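PDB 3KSX: nitrate transport protein from Xanthomonas axonopodis pv. citri, which binds alkanesulfonates in the periplasm, probably handing them to an ABC-type importer for uptake. Local coordinates for residues A[99-113]-A[209-221]. Numbering follows the deposited sequence.
Sequences DLLYVGWVPPTPKAE and LTGGFFLSSRRYA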
ATOM      1  N   ASP A  99      10.074  -4.669 -15.419  1.00 34.42           N
ATOM      2  CA  ASP A  99      10.686  -3.468 -15.976  1.00 35.05           C
ATOM      3  C   ASP A  99       9.798  -2.261 -15.750  1.00 35.08           C
ATOM      4  O   ASP A  99       9.340  -1.584 -16.702  1.00 38.13           O
ATOM      5  CB  ASP A  99      10.886  -3.642 -17.489  1.00 37.15           C
ATOM      6  CG  ASP A  99      11.879  -2.630 -18.075  1.00 39.89           C
ATOM      7  OD1 ASP A  99      12.646  -2.032 -17.300  1.00 43.71           O
ATOM      8  OD2 ASP A  99      11.881  -2.427 -19.323  1.00 43.13           O
ATOM      9  N   LEU A 100       9.524  -2.007 -14.494  1.00 30.86           N
ATOM     10  CA  LEU A 100       8.612  -0.951 -14.123  1.00 27.05           C
ATOM     11  C   LEU A 100       9.341   0.354 -13.918  1.00 24.05           C
ATOM     12  O   LEU A 100      10.563   0.360 -13.750  1.00 25.94           O
ATOM     13  CB  LEU A 100       7.911  -1.407 -12.822  1.00 26.75           C
ATOM     14  CG  LEU A 100       8.809  -1.800 -11.644  1.00 24.40           C
ATOM     15  CD1 LEU A 100       9.139  -0.506 -10.868  1.00 28.03           C
ATOM     16  CD2 LEU A 100       7.913  -2.640 -10.710  1.00 25.54           C
ATOM     17  N   LEU A 101       8.586   1.466 -13.869  1.00 22.82           N
ATOM     18  CA  LEU A 101       9.121   2.707 -13.437  1.00 21.68           C
ATOM     19  C   LEU A 101       8.378   3.165 -12.166  1.00 21.25           C
ATOM     20  O   LEU A 101       7.197   2.887 -12.044  1.00 23.12           O
ATOM     21  CB  LEU A 101       8.893   3.757 -14.561  1.00 21.60           C
ATOM     22  CG  LEU A 101       9.765   3.637 -15.794  1.00 23.94           C
ATOM     23  CD1 LEU A 101       9.247   4.710 -16.806  1.00 21.73           C
ATOM     24  CD2 LEU A 101      11.272   3.827 -15.488  1.00 23.18           C
ATOM     25  N   TYR A 102       9.068   3.889 -11.276  1.00 20.70           N
ATOM     26  CA  TYR A 102       8.431   4.625 -10.163  1.00 19.92           C
ATOM     27  C   TYR A 102       8.143   5.984 -10.742  1.00 19.83           C
ATOM     28  O   TYR A 102       9.081   6.643 -11.138  1.00 22.01           O
ATOM     29  CB  TYR A 102       9.453   4.795  -9.037  1.00 16.69           C
ATOM     30  CG  TYR A 102       9.858   3.523  -8.335  1.00 20.41           C
ATOM     31  CD1 TYR A 102      10.814   2.655  -8.903  1.00 19.52           C
ATOM     32  CD2 TYR A 102       9.327   3.212  -7.096  1.00 22.18           C
ATOM     33  CE1 TYR A 102      11.261   1.458  -8.198  1.00 23.15           C
ATOM     34  CE2 TYR A 102       9.737   2.069  -6.393  1.00 21.04           C
ATOM     35  CZ  TYR A 102      10.659   1.177  -6.953  1.00 21.29           C
ATOM     36  OH  TYR A 102      11.081   0.039  -6.229  1.00 23.45           O
ATOM     37  N   VAL A 103       6.889   6.461 -10.728  1.00 19.25           N
ATOM     38  CA  VAL A 103       6.562   7.698 -11.423  1.00 20.77           C
ATOM     39  C   VAL A 103       5.951   8.703 -10.394  1.00 21.21           C
ATOM     40  O   VAL A 103       5.689   9.883 -10.682  1.00 23.69           O
ATOM     41  CB  VAL A 103       5.582   7.425 -12.643  1.00 19.72           C
ATOM     42  CG1 VAL A 103       6.253   6.423 -13.648  1.00 22.53           C
ATOM     43  CG2 VAL A 103       4.176   6.842 -12.094  1.00 23.71           C
ATOM     44  N   GLY A 104       5.714   8.233  -9.187  1.00 23.56           N
ATOM     45  CA  GLY A 104       5.155   9.100  -8.179  1.00 21.60           C
ATOM     46  C   GLY A 104       5.292   8.527  -6.792  1.00 24.48           C
ATOM     47  O   GLY A 104       5.473   7.305  -6.635  1.00 21.47           O
ATOM     48  N   TRP A 105       5.274   9.414  -5.795  1.00 21.69           N
ATOM     49  CA  TRP A 105       5.534   8.991  -4.390  1.00 23.57           C
ATOM     50  C   TRP A 105       4.427   9.455  -3.473  1.00 23.80           C
ATOM     51  O   TRP A 105       3.973  10.606  -3.624  1.00 23.33           O
ATOM     52  CB  TRP A 105       6.927   9.479  -3.907  1.00 23.65           C
ATOM     53  CG  TRP A 105       7.128   9.406  -2.391  1.00 23.03           C
ATOM     54  CD1 TRP A 105       7.160   8.303  -1.631  1.00 20.60           C
ATOM     55  CD2 TRP A 105       7.180  10.518  -1.478  1.00 20.46           C
ATOM     56  NE1 TRP A 105       7.340   8.629  -0.281  1.00 22.15           N
ATOM     57  CE2 TRP A 105       7.318   9.987  -0.167  1.00 25.11           C
ATOM     58  CE3 TRP A 105       7.148  11.901  -1.653  1.00 27.01           C
ATOM     59  CZ2 TRP A 105       7.417  10.801   0.983  1.00 26.20           C
ATOM     60  CZ3 TRP A 105       7.167  12.706  -0.533  1.00 27.10           C
ATOM     61  CH2 TRP A 105       7.320  12.149   0.784  1.00 27.56           C
ATOM     62  N   VAL A 106       4.016   8.565  -2.551  1.00 23.87           N
ATOM     63  CA  VAL A 106       2.868   8.744  -1.695  1.00 25.17           C
ATOM     64  C   VAL A 106       3.482   8.751  -0.283  1.00 23.54           C
ATOM     65  O   VAL A 106       4.087   7.759   0.135  1.00 23.40           O
ATOM     66  CB  VAL A 106       1.914   7.490  -1.765  1.00 25.59           C
ATOM     67  CG1 VAL A 106       0.763   7.694  -0.801  1.00 29.48           C
ATOM     68  CG2 VAL A 106       1.359   7.263  -3.211  1.00 30.30           C
ATOM     69  N   PRO A 107       3.404   9.871   0.439  1.00 24.60           N
ATOM     70  CA  PRO A 107       4.016   9.849   1.760  1.00 24.48           C
ATOM     71  C   PRO A 107       3.420   8.806   2.753  1.00 24.50           C
ATOM     72  O   PRO A 107       2.298   8.288   2.578  1.00 21.74           O
ATOM     73  CB  PRO A 107       3.784  11.250   2.232  1.00 25.45           C
ATOM     74  CG  PRO A 107       3.739  12.040   0.858  1.00 24.49           C
ATOM     75  CD  PRO A 107       2.774  11.173   0.190  1.00 23.91           C
ATOM     76  N   PRO A 108       4.202   8.435   3.765  1.00 24.09           N
ATOM     77  CA  PRO A 108       3.730   7.281   4.512  1.00 22.90           C
ATOM     78  C   PRO A 108       2.610   7.602   5.512  1.00 24.66           C
ATOM     79  O   PRO A 108       2.361   8.773   5.873  1.00 22.89           O
ATOM     80  CB  PRO A 108       4.999   6.856   5.329  1.00 22.54           C
ATOM     81  CG  PRO A 108       5.717   8.175   5.529  1.00 25.29           C
ATOM     82  CD  PRO A 108       5.531   8.870   4.194  1.00 22.88           C
ATOM     83  N   THR A 109       1.914   6.566   5.940  1.00 21.83           N
ATOM     84  CA  THR A 109       0.811   6.686   6.920  1.00 24.80           C
ATOM     85  C   THR A 109       1.043   5.689   8.039  1.00 23.41           C
ATOM     86  O   THR A 109       0.426   4.596   8.082  1.00 24.55           O
ATOM     87  CB  THR A 109      -0.584   6.478   6.218  1.00 25.46           C
ATOM     88  OG1 THR A 109      -0.575   5.263   5.529  1.00 31.83           O
ATOM     89  CG2 THR A 109      -0.812   7.505   5.187  1.00 27.47           C
ATOM     90  N   PRO A 110       2.021   5.994   8.945  1.00 25.18           N
ATOM     91  CA  PRO A 110       2.549   4.966   9.778  1.00 23.95           C
ATOM     92  C   PRO A 110       1.524   4.480  10.805  1.00 24.63           C
ATOM     93  O   PRO A 110       1.591   3.346  11.264  1.00 23.07           O
ATOM     94  CB  PRO A 110       3.714   5.664  10.495  1.00 25.30           C
ATOM     95  CG  PRO A 110       3.407   7.242  10.347  1.00 26.09           C
ATOM     96  CD  PRO A 110       2.809   7.247   9.003  1.00 24.77           C
ATOM     97  N   LYS A 111       0.588   5.326  11.208  1.00 23.88           N
ATOM     98  CA  LYS A 111      -0.426   4.891  12.159  1.00 26.05           C
ATOM     99  C   LYS A 111      -1.370   3.866  11.556  1.00 25.73           C
ATOM    100  O   LYS A 111      -2.005   3.070  12.289  1.00 28.54           O
ATOM    101  CB  LYS A 111      -1.229   6.129  12.609  1.00 25.83           C
ATOM    102  CG  LYS A 111      -0.433   7.059  13.526  1.00 29.23           C
ATOM    103  CD  LYS A 111      -1.165   8.430  13.571  1.00 34.75           C
ATOM    104  CE  LYS A 111      -0.662   9.258  14.745  1.00 38.80           C
ATOM    105  NZ  LYS A 111      -1.680   9.220  15.814  1.00 44.12           N
ATOM    106  N   ALA A 112      -1.470   3.872  10.230  1.00 24.95           N
ATOM    107  CA  ALA A 112      -2.362   3.020   9.515  1.00 25.56           C
ATOM    108  C   ALA A 112      -1.689   1.675   9.171  1.00 26.08           C
ATOM    109  O   ALA A 112      -2.298   0.881   8.472  1.00 27.53           O
ATOM    110  CB  ALA A 112      -2.886   3.708   8.294  1.00 27.61           C
ATOM    111  N   GLU A 113      -0.404   1.463   9.541  1.00 24.32           N
ATOM    112  CA  GLU A 113       0.261   0.161   9.312  1.00 24.68           C
ATOM    113  C   GLU A 113       0.428  -0.503  10.663  1.00 23.63           C
ATOM    114  O   GLU A 113       1.111   0.055  11.511  1.00 23.55           O
ATOM    115  CB  GLU A 113       1.678   0.268   8.702  1.00 25.02           C
ATOM    116  CG  GLU A 113       1.684   1.000   7.402  1.00 29.72           C
ATOM    117  CD  GLU A 113       1.569   0.035   6.181  1.00 37.91           C
ATOM    118  OE1 GLU A 113       1.390  -1.224   6.312  1.00 36.04           O
ATOM    119  OE2 GLU A 113       1.751   0.593   5.071  1.00 44.09           O
ATOM    120  N   LEU A 209       9.266   4.806   7.935  1.00 21.82           N
ATOM    121  CA  LEU A 209       8.712   4.181   6.695  1.00 21.48           C
ATOM    122  C   LEU A 209       8.706   5.138   5.493  1.00 22.24           C
ATOM    123  O   LEU A 209       8.455   6.358   5.620  1.00 22.52           O
ATOM    124  CB  LEU A 209       7.258   3.692   7.003  1.00 21.74           C
ATOM    125  CG  LEU A 209       7.091   2.716   8.110  1.00 21.41           C
ATOM    126  CD1 LEU A 209       5.631   2.302   8.255  1.00 23.58           C
ATOM    127  CD2 LEU A 209       7.825   1.423   7.734  1.00 22.69           C
ATOM    128  N   THR A 210       8.968   4.568   4.329  1.00 21.55           N
ATOM    129  CA  THR A 210       9.093   5.325   3.115  1.00 23.22           C
ATOM    130  C   THR A 210       7.819   5.904   2.575  1.00 22.75           C
ATOM    131  O   THR A 210       7.779   7.052   2.072  1.00 24.66           O
ATOM    132  CB  THR A 210       9.781   4.471   2.019  1.00 23.29           C
ATOM    133  OG1 THR A 210      11.049   4.017   2.497  1.00 25.23           O
ATOM    134  CG2 THR A 210      10.016   5.301   0.708  1.00 25.34           C
ATOM    135  N   GLY A 211       6.771   5.100   2.636  1.00 22.63           N
ATOM    136  CA  GLY A 211       5.455   5.435   2.080  1.00 23.58           C
ATOM    137  C   GLY A 211       5.186   4.458   0.931  1.00 24.04           C
ATOM    138  O   GLY A 211       5.449   3.229   1.024  1.00 25.60           O
ATOM    139  N   GLY A 212       4.616   4.974  -0.132  1.00 22.94           N
ATOM    140  CA  GLY A 212       4.234   4.056  -1.219  1.00 21.85           C
ATOM    141  C   GLY A 212       4.536   4.754  -2.554  1.00 22.55           C
ATOM    142  O   GLY A 212       5.078   5.880  -2.581  1.00 22.15           O
ATOM    143  N   PHE A 213       4.093   4.129  -3.655  1.00 22.53           N
ATOM    144  CA  PHE A 213       4.503   4.613  -4.967  1.00 20.96           C
ATOM    145  C   PHE A 213       3.386   4.465  -5.981  1.00 20.01           C
ATOM    146  O   PHE A 213       2.524   3.585  -5.783  1.00 22.13           O
ATOM    147  CB  PHE A 213       5.790   3.869  -5.410  1.00 20.85           C
ATOM    148  CG  PHE A 213       6.977   4.161  -4.545  1.00 20.29           C
ATOM    149  CD1 PHE A 213       7.578   5.418  -4.609  1.00 20.22           C
ATOM    150  CD2 PHE A 213       7.439   3.261  -3.616  1.00 18.56           C
ATOM    151  CE1 PHE A 213       8.656   5.714  -3.825  1.00 24.63           C
ATOM    152  CE2 PHE A 213       8.521   3.566  -2.790  1.00 21.45           C
ATOM    153  CZ  PHE A 213       9.114   4.834  -2.894  1.00 21.05           C
ATOM    154  N   PHE A 214       3.365   5.334  -7.001  1.00 22.09           N
ATOM    155  CA  PHE A 214       2.714   5.018  -8.268  1.00 23.35           C
ATOM    156  C   PHE A 214       3.741   4.386  -9.233  1.00 22.57           C
ATOM    157  O   PHE A 214       4.843   4.917  -9.355  1.00 22.60           O
ATOM    158  CB  PHE A 214       2.005   6.248  -8.806  1.00 23.95           C
ATOM    159  CG  PHE A 214       0.628   6.333  -8.294  1.00 32.55           C
ATOM    160  CD1 PHE A 214       0.386   6.832  -6.989  1.00 36.30           C
ATOM    161  CD2 PHE A 214      -0.430   5.769  -9.020  1.00 35.19           C
ATOM    162  CE1 PHE A 214      -0.964   6.836  -6.443  1.00 33.61           C
ATOM    163  CE2 PHE A 214      -1.718   5.780  -8.529  1.00 39.41           C
ATOM    164  CZ  PHE A 214      -1.995   6.290  -7.231  1.00 35.43           C
ATOM    165  N   LEU A 215       3.425   3.198  -9.767  1.00 22.02           N
ATOM    166  CA  LEU A 215       4.248   2.389 -10.681  1.00 21.96           C
ATOM    167  C   LEU A 215       3.627   2.465 -12.093  1.00 23.26           C
ATOM    168  O   LEU A 215       2.415   2.515 -12.281  1.00 22.18           O
ATOM    169  CB  LEU A 215       4.410   0.909 -10.236  1.00 20.56           C
ATOM    170  CG  LEU A 215       5.195   0.647  -8.915  1.00 16.83           C
ATOM    171  CD1 LEU A 215       6.394   1.657  -8.733  1.00 21.09           C
ATOM    172  CD2 LEU A 215       4.257   0.807  -7.692  1.00 21.85           C
ATOM    173  N   SER A 216       4.473   2.441 -13.094  1.00 23.34           N
ATOM    174  CA  SER A 216       3.945   2.448 -14.456  1.00 24.65           C
ATOM    175  C   SER A 216       4.745   1.455 -15.265  1.00 22.80           C
ATOM    176  O   SER A 216       5.919   1.074 -14.905  1.00 22.29           O
ATOM    177  CB  SER A 216       4.126   3.847 -15.054  1.00 25.73           C
ATOM    178  OG  SER A 216       3.618   3.945 -16.389  1.00 29.99           O
ATOM    179  N   SER A 217       4.139   1.058 -16.385  1.00 22.34           N
ATOM    180  CA  SER A 217       4.793   0.390 -17.467  1.00 21.59           C
ATOM    181  C   SER A 217       5.864   1.349 -18.004  1.00 24.33           C
ATOM    182  O   SER A 217       5.607   2.557 -18.111  1.00 23.36           O
ATOM    183  CB  SER A 217       3.705   0.114 -18.558  1.00 23.45           C
ATOM    184  OG  SER A 217       4.232   0.115 -19.882  1.00 27.77           O
ATOM    185  N   ARG A 218       7.078   0.878 -18.242  1.00 22.73           N
ATOM    186  CA  ARG A 218       8.097   1.732 -18.881  1.00 25.07           C
ATOM    187  C   ARG A 218       7.660   2.215 -20.314  1.00 25.48           C
ATOM    188  O   ARG A 218       7.812   3.421 -20.662  1.00 23.72           O
ATOM    189  CB  ARG A 218       9.432   1.001 -18.951  1.00 26.52           C
ATOM    190  CG  ARG A 218      10.483   1.781 -19.782  1.00 29.11           C
ATOM    191  CD  ARG A 218      11.821   1.067 -19.839  1.00 34.35           C
ATOM    192  NE  ARG A 218      12.430   0.874 -18.517  1.00 36.71           N
ATOM    193  CZ  ARG A 218      13.282   1.713 -17.922  1.00 39.86           C
ATOM    194  NH1 ARG A 218      13.651   2.836 -18.531  1.00 40.15           N
ATOM    195  NH2 ARG A 218      13.792   1.421 -16.710  1.00 39.97           N
ATOM    196  N   ARG A 219       7.064   1.319 -21.115  1.00 24.73           N
ATOM    197  CA  ARG A 219       6.523   1.767 -22.419  1.00 25.36           C
ATOM    198  C   ARG A 219       5.454   2.866 -22.344  1.00 25.01           C
ATOM    199  O   ARG A 219       5.472   3.814 -23.100  1.00 25.02           O
ATOM    200  CB  ARG A 219       5.977   0.579 -23.173  1.00 25.66           C
ATOM    201  CG  ARG A 219       7.110  -0.297 -23.667  1.00 29.63           C
ATOM    202  CD  ARG A 219       6.583  -1.609 -24.312  1.00 37.98           C
ATOM    203  NE  ARG A 219       7.577  -2.194 -25.229  1.00 43.03           N
ATOM    204  CZ  ARG A 219       7.544  -2.031 -26.557  1.00 44.13           C
ATOM    205  NH1 ARG A 219       6.530  -1.318 -27.102  1.00 38.66           N
ATOM    206  NH2 ARG A 219       8.498  -2.607 -27.351  1.00 44.30           N
ATOM    207  N   TYR A 220       4.522   2.747 -21.401  1.00 26.26           N
ATOM    208  CA  TYR A 220       3.414   3.698 -21.362  1.00 25.47           C
ATOM    209  C   TYR A 220       3.958   5.064 -20.889  1.00 25.37           C
ATOM    210  O   TYR A 220       3.543   6.064 -21.408  1.00 25.83           O
ATOM    211  CB  TYR A 220       2.308   3.184 -20.437  1.00 26.12           C
ATOM    212  CG  TYR A 220       0.957   3.905 -20.501  1.00 27.56           C
ATOM    213  CD1 TYR A 220      -0.029   3.529 -21.423  1.00 28.72           C
ATOM    214  CD2 TYR A 220       0.673   4.940 -19.602  1.00 26.37           C
ATOM    215  CE1 TYR A 220      -1.277   4.168 -21.449  1.00 29.31           C
ATOM    216  CE2 TYR A 220      -0.590   5.560 -19.596  1.00 29.51           C
ATOM    217  CZ  TYR A 220      -1.558   5.151 -20.492  1.00 29.45           C
ATOM    218  OH  TYR A 220      -2.774   5.789 -20.462  1.00 29.64           O
ATOM    219  N   ALA A 221       4.837   5.076 -19.870  1.00 24.10           N
ATOM    220  CA  ALA A 221       5.337   6.323 -19.303  1.00 26.19           C
ATOM    221  C   ALA A 221       6.264   7.039 -20.313  1.00 26.45           C
ATOM    222  O   ALA A 221       6.277   8.276 -20.428  1.00 27.54           O
ATOM    223  CB  ALA A 221       6.070   6.044 -17.944  1.00 25.36           C
TER
HETATM  224  O   HOH W   1       7.297  -2.485 -17.800  1.00 45.83           O
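Strands 100-106 and 212-217 pair antiparallel, Leu-101 with Ser-216 and Val-106 with Gly-212 as hydrogen-bonded pairs, and a classic beta bulge sets Val-103 and Gly-104 against Phe-214. Phe-214 O takes a nearly straight bond from Val-103 N (2.9 Å, 176°) and a weak one from Gly-104 N. On one face, Tyr-102 presents its CD2-CE2 edge to the face of Phe-213, ring planes at 88° and CD2 3.6 Å from Phe-213 CG, while Leu-215 CD1 lies over the tyrosine ring in a CH-pi contact. Trp-105 CG lies opposite the backbone N about CA-CB (chi1 165°), which carries the indole past Gly-212 O to the loop before strand 212-217, where NE1 donates to Thr-210 O at 2.9 Å, the acceptor in the indole plane. On the other face, Val-106 CG2 meets the edge of Phe-214, and Leu-101 CD1 packs 3.6 Å from Ala-221 CB. Leu-101 CD2 sits over the Arg-218 guanidinium, whose NE donates to Asp-99 OD1 in a salt bridge (3.2 Å), from above the carboxylate plane. The perpendicular ring pair and in-plane indole bond thus fix how the aromatics turn against helix 281-296, while beyond Val-106 the chain leads to Thr-109 and Glu-113 beside bound MOPS.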